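Side-chain contacts in uncharacterized protein (Thermus thermophilus HB8, PDB 6SCE), which probably cleaves DNA in Type III CRISPR defence, acting as a nuclease that is switched on by cyclic oligoadenylate, most likely sensed through its CARF domains: residues A[236-239]-A[240-244]; A[131-134]-A[135-138]; A[617-620]-A[621-625]; A[504-507]-A[508-512]. All blocks are in the same frame, centred on the assembly; numbering follows the deposited sequence. Where two conformers were deposited one is given.

Contact 1: residues A[236-239]-A[240-244]; sequences RSRH and PKERE
A chi1 of -179° sets the His239 ring anti to the backbone N, and ND1 meets Lys241 N at 3.0 Å at the start of helix 240-257. The N-H...ND1 angle is 156°, with the donor tilted 18° out of the ring plane; as His239 is the N-cap residue, this is a capping bond. Pro240 CD sits over one face of the same imidazole, 3.6 Å from its centroid in a CH-pi contact, so the ring is held both by its nitrogen and by its face. The His239 carbonyl begins the helical bonding, as Arg243 N donates to His239 O at 2.7 Å.

Arg238 bends at chi2 and chi3, which folds its guanidinium back so that NE and NH2 both grip Ser237 OG, nearly in plane. Its NH1 reaches Glu242 OE2 through a water, a link secondary to the direct salt bridge between Glu242 and Arg249. Arg243 extends alongside Arg236, and its NH1 meets the aliphatic CG of Arg236 at 3.6 Å.

Because ND1 accepts a hydrogen bond, it should carry no proton, so a neutral His239 would hold its proton on NE2; protonating ND1 as well would probably cost the cap.

Contact 2: residues A[131-134]-A[135-138]; sequences RSLE and AEAL
Leu133 and Glu136 cross at about a right angle, and together with Glu134 they make up most of this contact. The chain leaves the edge strand 129-132 and at once coils through a single alpha-turn: Glu134, Ala135 and Glu136 take helical backbone angles, and Ala137 N donates to Leu133 O at 2.9 Å. That bond is bent, with an N-H...O angle of 133°.

Within the turn the Glu136 side chain folds back toward the residue that opens it. A chi2 of 95° brings the carboxylate round so that OE1 lies 3.3 Å from Leu133 CA, while Leu133 CD2 packs 3.5 Å from the same oxygen. The contact is apolar on the leucine side, and the polar needs of the carboxylate are met by other groups. OE1 receives a bond from a water at 3.0 Å; this water also accepts from Ala135 N at 2.9 Å and gives a weak bond to Ser132 O. OE2 forms a salt bridge with Arg26. Glu134 contributes chiefly through its backbone, its O lying 3.6 Å from Ala137 CB, while its carboxylate pairs with Arg185.

The turn joins strand 129-132 to helix 140-148. Leu133 packs on Val23 of helix 15-28 and on Ala121 of strand 120-125, whereas Leu138 reaches Ala15 and Tyr18 of helix 15-28 as well as Tyr143 and Leu146 of helix 140-148.

Contact 3: residues A[617-620]-A[621-625]; sequences YRFP and EELEK
Arg618 and Glu622 hold each other by a reciprocal pair of bonds at a strand-to-helix junction. Glu622 N donates to Arg618 O at 2.8 Å, and Arg618 N returns a bond of the same length to Glu622 OE1, which uses its anti lone pair. Strand 617-618 is the last strand of the C-terminal mixed sheet, in what is probably a PD-(D/E)XK-type nuclease domain, and Glu622 is the N-cap residue of helix 623-627.

The side chain of Arg618 turns to the neighbouring acid. Its NE forms a salt bridge with Glu621 OE1 at 3.0 Å, and NH2 adds a weak bond to OE2; the guanidinium and carboxylate planes are 30° apart. Glu621 reaches back because its chain is bent at chi2 (79°), which also lays OE1 beside the ring of Pro620.

That proline follows a cis peptide bond and opens a type I beta turn from Pro620 to Leu623, closed by Leu623 N donating to Pro620 O at 3.2 Å. The donor stands 60° out of the carbonyl plane.

Phe619 and Leu623 run side by side, Phe619 CE2 3.8 Å from Leu623 CD2. Both touch Met606 of strand 603-607, and helix 499-513 covers them through Val505 on Phe619 and Leu509 and His512 on Leu623. Further along, Lys625 crosses Tyr617 at about a right angle, its NZ coming within 3.9 Å of Tyr617 CE2.

Contact 4: residues A[504-507]-A[508-512]; sequences AVYS and HLNAH
Val505 and Leu509, one helical turn apart, lie side by side and point the same way. A chi1 of 168° sets Val505 CG1 anti to the backbone N and so directs it down the helix, where it meets Leu509 CD1 at 3.7 Å. Leu509 differs, with CG beside its own backbone N (chi1 -77°). This brings CG back to 3.3 Å from Val505 O, the carbonyl that also accepts from Leu509 N at 2.9 Å.

His508 likewise turns back toward the preceding turn. Its CD2 comes 3.1 Å from Ala504 O, which lies oblique to the ring and is engaged by His508 N in an almost straight bond (N-H...O angle 171°). NE2 is hydrogen-bonded to Glu454. Ser507 folds its hydroxyl back in the same sense, and OG bonds to Tyr503 O one turn earlier. Asn510 instead sends CG anti to its N. The polar ends of Tyr506 and Asn510 stay 4.2 Å apart (OH to ND2), so the two side chains are neighbours without a bond.

Several elements cover helix 499-513. Ala504 touches Leu457, and Ser507 and His508 touch Leu450, of helix 447-458. Val505 and Leu509 pack on Val555 of strand 551-558, Val505 also reaching Cys557 there. Leu509 and His512 meet Leu623 of helix 623-627, while Val505 touches Phe619 and His508 touches Pro620 just before that helix.

Overall arrangement
From the N terminus the order is contact 2, contact 1, contact 4, contact 3. All are local and in series, so none encloses or crosses another. Contact 2 turns the chain out of the edge strand of the first sheet; contact 1 starts helix 240-257, on the way between strands 225-229 and 260-262 of the second. Contact 4 lies within one helix of the C-terminal domain and contact 3 rounds the bend after that domain's last strand. Those two meet, their centres 11 Å apart: Pro620 packs on His508, and Glu624 OE1 lies 3.2 Å from His512 NE2. Contacts 2 and 3 lie about 52 Å apart, centre to centre, on opposite sides of the chain's centre.

Contact 1: residues A[236-239]-A[240-244]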
# COMPACT_ATOMS: atom_id res chain seq x y z
N ARG A 236 -6.09 8.52 -31.63
CA ARG A 236 -6.44 8.56 -33.04
C ARG A 236 -5.90 9.80 -33.76
O ARG A 236 -5.73 9.79 -34.97
CB ARG A 236 -7.93 8.40 -33.25
CG ARG A 236 -8.40 6.98 -32.97
CD ARG A 236 -9.90 6.87 -32.84
NE ARG A 236 -10.35 5.47 -32.75
CZ ARG A 236 -11.56 5.09 -32.35
NH1 ARG A 236 -12.46 5.99 -31.98
NH2 ARG A 236 -11.87 3.80 -32.32
N SER A 237 -5.58 10.84 -33.00
CA SER A 237 -4.98 12.05 -33.52
C SER A 237 -3.45 11.97 -33.67
O SER A 237 -2.81 12.92 -34.15
CB SER A 237 -5.34 13.22 -32.59
OG SER A 237 -4.41 13.37 -31.54
N ARG A 238 -2.86 10.85 -33.26
CA ARG A 238 -1.42 10.67 -33.29
C ARG A 238 -0.98 9.93 -34.56
O ARG A 238 -1.72 9.13 -35.12
CB ARG A 238 -0.93 9.87 -32.10
CG ARG A 238 -1.26 10.51 -30.74
CD ARG A 238 -0.62 11.86 -30.55
NE ARG A 238 -1.47 12.95 -31.01
CZ ARG A 238 -1.08 14.22 -31.13
NH1 ARG A 238 0.15 14.59 -30.86
NH2 ARG A 238 -1.95 15.13 -31.54
N HIS A 239 0.25 10.21 -34.96
CA HIS A 239 1.01 9.37 -35.90
C HIS A 239 1.04 7.95 -35.33
O HIS A 239 1.14 7.78 -34.11
CB HIS A 239 2.41 9.96 -36.03
CG HIS A 239 3.33 9.25 -36.98
ND1 HIS A 239 3.94 8.06 -36.67
CD2 HIS A 239 3.78 9.60 -38.21
CE1 HIS A 239 4.74 7.70 -37.66
NE2 HIS A 239 4.68 8.63 -38.60
N PRO A 240 0.96 6.91 -36.19
CA PRO A 240 0.96 5.52 -35.68
C PRO A 240 2.07 5.14 -34.72
O PRO A 240 1.83 4.35 -33.80
CB PRO A 240 1.04 4.67 -36.96
CG PRO A 240 0.56 5.56 -38.05
CD PRO A 240 0.86 6.97 -37.66
N LYS A 241 3.27 5.66 -34.93
CA LYS A 241 4.38 5.36 -34.06
C LYS A 241 4.22 6.10 -32.71
O LYS A 241 4.35 5.50 -31.64
CB LYS A 241 5.69 5.77 -34.71
CG LYS A 241 6.92 5.49 -33.85
CD LYS A 241 7.04 3.99 -33.57
CE LYS A 241 8.43 3.57 -33.15
NZ LYS A 241 8.59 3.74 -31.69
N GLU A 242 3.96 7.39 -32.80
CA GLU A 242 3.72 8.21 -31.60
C GLU A 242 2.52 7.66 -30.80
O GLU A 242 2.53 7.68 -29.56
CB GLU A 242 3.48 9.65 -32.01
CG GLU A 242 3.17 10.60 -30.85
CD GLU A 242 4.31 10.74 -29.86
OE1 GLU A 242 5.41 10.18 -30.06
OE2 GLU A 242 4.10 11.44 -28.85
N ARG A 243 1.51 7.16 -31.49
CA ARG A 243 0.37 6.53 -30.85
C ARG A 243 0.78 5.40 -29.91
O ARG A 243 0.31 5.33 -28.75
CB ARG A 243 -0.63 6.04 -31.88
CG ARG A 243 -1.85 5.37 -31.31
CD ARG A 243 -2.85 5.03 -32.39
NE ARG A 243 -4.00 4.34 -31.83
CZ ARG A 243 -5.21 4.29 -32.38
NH1 ARG A 243 -5.47 4.91 -33.54
NH2 ARG A 243 -6.18 3.63 -31.76
N GLU A 244 1.68 4.53 -30.38
CA GLU A 244 2.19 3.45 -29.55
C GLU A 244 2.96 4.01 -28.36
O GLU A 244 2.87 3.45 -27.27
CB GLU A 244 3.15 2.52 -30.32
CG GLU A 244 2.58 1.76 -31.50
CD GLU A 244 3.68 0.95 -32.26
OE1 GLU A 244 4.90 1.17 -32.04
OE2 GLU A 244 3.30 0.10 -33.09
O HOH W 1 2.11 13.15 -29.07

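Contact 2: residues A[131-134]-A[135-138]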
# COMPACT_ATOMS: atom_id res chain seq x y z
N ARG A 131 -21.39 -16.97 1.61
CA ARG A 131 -22.56 -16.49 0.87
C ARG A 131 -22.29 -15.12 0.26
O ARG A 131 -21.54 -14.31 0.83
CB ARG A 131 -23.81 -16.46 1.77
CG ARG A 131 -23.84 -15.38 2.83
CD ARG A 131 -25.18 -15.33 3.56
NE ARG A 131 -25.25 -16.34 4.62
CZ ARG A 131 -25.44 -16.08 5.91
NH1 ARG A 131 -25.47 -17.08 6.77
NH2 ARG A 131 -25.62 -14.83 6.33
N SER A 132 -22.91 -14.86 -0.88
CA SER A 132 -22.84 -13.60 -1.55
C SER A 132 -23.68 -12.61 -0.81
O SER A 132 -24.77 -12.95 -0.33
CB SER A 132 -23.36 -13.74 -2.98
OG SER A 132 -23.21 -12.51 -3.64
N LEU A 133 -23.17 -11.39 -0.65
CA LEU A 133 -23.87 -10.33 0.07
C LEU A 133 -24.55 -9.33 -0.84
O LEU A 133 -24.50 -8.10 -0.62
CB LEU A 133 -22.90 -9.62 1.05
CG LEU A 133 -22.32 -10.58 2.10
CD1 LEU A 133 -21.37 -9.79 2.98
CD2 LEU A 133 -23.39 -11.29 2.92
N GLU A 134 -25.26 -9.86 -1.85
CA GLU A 134 -25.99 -9.00 -2.78
C GLU A 134 -26.96 -8.12 -2.07
O GLU A 134 -27.05 -6.95 -2.37
CB GLU A 134 -26.81 -9.82 -3.78
CG GLU A 134 -25.99 -10.59 -4.76
CD GLU A 134 -25.34 -9.72 -5.83
OE1 GLU A 134 -25.65 -8.51 -5.98
OE2 GLU A 134 -24.49 -10.29 -6.53
N ALA A 135 -27.69 -8.69 -1.12
CA ALA A 135 -28.77 -7.96 -0.45
C ALA A 135 -28.25 -6.94 0.56
O ALA A 135 -28.80 -5.85 0.67
CB ALA A 135 -29.71 -8.94 0.26
N GLU A 136 -27.21 -7.33 1.29
CA GLU A 136 -26.62 -6.51 2.35
C GLU A 136 -25.63 -5.44 1.83
O GLU A 136 -25.28 -4.52 2.55
CB GLU A 136 -25.86 -7.43 3.31
CG GLU A 136 -26.75 -8.45 4.00
CD GLU A 136 -26.79 -9.81 3.30
OE1 GLU A 136 -26.50 -9.89 2.08
OE2 GLU A 136 -27.07 -10.82 3.99
N ALA A 137 -25.19 -5.59 0.59
CA ALA A 137 -24.27 -4.62 -0.05
C ALA A 137 -24.59 -3.18 0.24
O ALA A 137 -25.76 -2.74 0.14
CB ALA A 137 -24.28 -4.83 -1.56
N LEU A 138 -23.58 -2.39 0.60
CA LEU A 138 -23.83 -1.00 0.88
C LEU A 138 -24.37 -0.29 -0.39
O LEU A 138 -23.90 -0.52 -1.52
CB LEU A 138 -22.57 -0.29 1.38
CG LEU A 138 -22.35 -0.30 2.90
CD1 LEU A 138 -22.41 -1.69 3.48
CD2 LEU A 138 -21.03 0.39 3.22
O HOH W 2 -27.73 -11.46 -0.18

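Contact 3: residues A[617-620]-A[621-625]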
# COMPACT_ATOMS: atom_id res chain seq x y z
N TYR A 617 12.81 21.79 8.55
CA TYR A 617 13.94 21.39 9.37
C TYR A 617 15.25 21.77 8.69
O TYR A 617 15.30 22.01 7.48
CB TYR A 617 13.92 19.90 9.67
CG TYR A 617 12.74 19.46 10.49
CD1 TYR A 617 11.53 19.15 9.87
CD2 TYR A 617 12.82 19.36 11.87
CE1 TYR A 617 10.43 18.75 10.62
CE2 TYR A 617 11.73 18.96 12.62
CZ TYR A 617 10.54 18.66 12.00
OH TYR A 617 9.46 18.26 12.74
N ARG A 618 16.29 21.85 9.49
CA ARG A 618 17.59 22.26 9.02
C ARG A 618 18.42 21.02 8.67
O ARG A 618 18.61 20.13 9.49
CB ARG A 618 18.29 23.12 10.08
CG ARG A 618 19.52 23.85 9.56
CD ARG A 618 20.20 24.68 10.64
NE ARG A 618 21.66 24.69 10.49
CZ ARG A 618 22.33 25.41 9.59
NH1 ARG A 618 21.70 26.22 8.74
NH2 ARG A 618 23.66 25.32 9.55
N PHE A 619 18.92 20.98 7.45
CA PHE A 619 19.73 19.87 6.98
C PHE A 619 21.19 20.33 7.02
O PHE A 619 21.49 21.39 6.47
CB PHE A 619 19.32 19.51 5.55
CG PHE A 619 19.95 18.25 5.04
CD1 PHE A 619 21.19 18.27 4.41
CD2 PHE A 619 19.30 17.03 5.21
CE1 PHE A 619 21.77 17.10 3.96
CE2 PHE A 619 19.87 15.86 4.76
CZ PHE A 619 21.11 15.89 4.14
N PRO A 620 22.11 19.55 7.59
CA PRO A 620 21.88 18.20 8.10
C PRO A 620 21.72 18.11 9.61
O PRO A 620 21.54 17.00 10.13
CB PRO A 620 23.18 17.48 7.72
CG PRO A 620 24.22 18.56 7.83
CD PRO A 620 23.54 19.81 7.34
N GLU A 621 21.79 19.26 10.31
CA GLU A 621 21.84 19.28 11.78
C GLU A 621 20.63 18.61 12.41
O GLU A 621 20.76 17.87 13.37
CB GLU A 621 21.96 20.71 12.34
CG GLU A 621 23.33 21.36 12.20
CD GLU A 621 23.62 21.89 10.80
OE1 GLU A 621 22.71 21.92 9.94
OE2 GLU A 621 24.78 22.28 10.55
N GLU A 622 19.45 18.89 11.85
CA GLU A 622 18.20 18.39 12.41
C GLU A 622 17.66 17.13 11.72
O GLU A 622 16.45 16.90 11.75
CB GLU A 622 17.13 19.49 12.38
CG GLU A 622 17.46 20.67 13.27
CD GLU A 622 16.31 21.66 13.35
OE1 GLU A 622 15.87 22.14 12.29
OE2 GLU A 622 15.86 21.95 14.48
N LEU A 623 18.53 16.31 11.12
CA LEU A 623 18.11 15.04 10.52
C LEU A 623 17.37 14.17 11.53
O LEU A 623 16.21 13.80 11.30
CB LEU A 623 19.29 14.26 9.95
CG LEU A 623 19.51 14.34 8.44
CD1 LEU A 623 20.70 13.47 8.06
CD2 LEU A 623 18.26 13.93 7.67
N GLU A 624 18.03 13.84 12.63
CA GLU A 624 17.40 13.07 13.70
C GLU A 624 15.99 13.58 14.03
O GLU A 624 15.02 12.83 14.03
CB GLU A 624 18.29 13.10 14.95
CG GLU A 624 17.75 12.33 16.15
CD GLU A 624 18.00 10.84 16.07
OE1 GLU A 624 18.02 10.28 14.96
OE2 GLU A 624 18.19 10.22 17.14
N LYS A 625 15.91 14.88 14.29
CA LYS A 625 14.67 15.55 14.64
C LYS A 625 13.61 15.41 13.54
O LYS A 625 12.44 15.14 13.83
CB LYS A 625 14.96 17.04 14.90
CG LYS A 625 13.95 17.80 15.72
CD LYS A 625 14.51 19.18 16.05
CE LYS A 625 13.59 19.98 16.95
NZ LYS A 625 12.35 20.42 16.23

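Contact 4: residues A[504-507]-A[508-512]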
# COMPACT_ATOMS: atom_id res chain seq x y z
N ALA A 504 25.92 16.22 -1.34
CA ALA A 504 25.88 16.67 0.06
C ALA A 504 24.76 15.98 0.84
O ALA A 504 24.95 15.58 1.98
CB ALA A 504 25.67 18.17 0.13
N VAL A 505 23.59 15.88 0.23
CA VAL A 505 22.47 15.27 0.93
C VAL A 505 22.79 13.80 1.18
O VAL A 505 22.67 13.34 2.30
CB VAL A 505 21.14 15.48 0.18
CG1 VAL A 505 20.03 14.60 0.77
CG2 VAL A 505 20.73 16.95 0.28
N TYR A 506 23.22 13.09 0.13
CA TYR A 506 23.63 11.70 0.26
C TYR A 506 24.71 11.47 1.32
O TYR A 506 24.67 10.48 2.07
CB TYR A 506 24.11 11.16 -1.07
CG TYR A 506 25.01 9.94 -0.95
CD1 TYR A 506 24.47 8.67 -0.77
CD2 TYR A 506 26.40 10.06 -0.99
CE1 TYR A 506 25.28 7.55 -0.66
CE2 TYR A 506 27.21 8.95 -0.90
CZ TYR A 506 26.66 7.70 -0.72
OH TYR A 506 27.48 6.61 -0.61
N SER A 507 25.68 12.38 1.39
CA SER A 507 26.79 12.21 2.32
C SER A 507 26.31 12.31 3.75
O SER A 507 26.65 11.48 4.57
CB SER A 507 27.92 13.23 2.06
OG SER A 507 28.53 12.98 0.80
N HIS A 508 25.52 13.33 4.05
CA HIS A 508 25.03 13.49 5.40
C HIS A 508 23.99 12.42 5.76
O HIS A 508 23.87 12.05 6.93
CB HIS A 508 24.49 14.89 5.62
CG HIS A 508 25.54 15.95 5.57
ND1 HIS A 508 26.56 16.03 6.50
CD2 HIS A 508 25.77 16.95 4.68
CE1 HIS A 508 27.35 17.04 6.20
NE2 HIS A 508 26.89 17.62 5.10
N LEU A 509 23.21 11.95 4.78
CA LEU A 509 22.28 10.84 5.05
C LEU A 509 23.04 9.61 5.44
O LEU A 509 22.70 8.90 6.42
CB LEU A 509 21.38 10.53 3.84
CG LEU A 509 20.24 11.53 3.65
CD1 LEU A 509 19.54 11.30 2.32
CD2 LEU A 509 19.23 11.49 4.81
N ASN A 510 24.08 9.33 4.68
CA ASN A 510 24.89 8.15 4.91
C ASN A 510 25.58 8.18 6.27
O ASN A 510 25.62 7.16 6.97
CB ASN A 510 25.92 8.00 3.81
CG ASN A 510 26.84 6.84 4.04
OD1 ASN A 510 27.79 6.94 4.82
ND2 ASN A 510 26.55 5.72 3.40
N ALA A 511 26.10 9.35 6.67
CA ALA A 511 26.72 9.48 8.00
C ALA A 511 25.69 9.26 9.09
O ALA A 511 25.98 8.63 10.11
CB ALA A 511 27.39 10.85 8.16
N HIS A 512 24.47 9.77 8.89
CA HIS A 512 23.43 9.61 9.88
C HIS A 512 22.90 8.15 9.96
O HIS A 512 22.64 7.65 11.06
CB HIS A 512 22.28 10.57 9.60
CG HIS A 512 21.13 10.39 10.53
ND1 HIS A 512 19.93 9.84 10.13
CD2 HIS A 512 21.00 10.65 11.85
CE1 HIS A 512 19.10 9.79 11.16
NE2 HIS A 512 19.73 10.27 12.22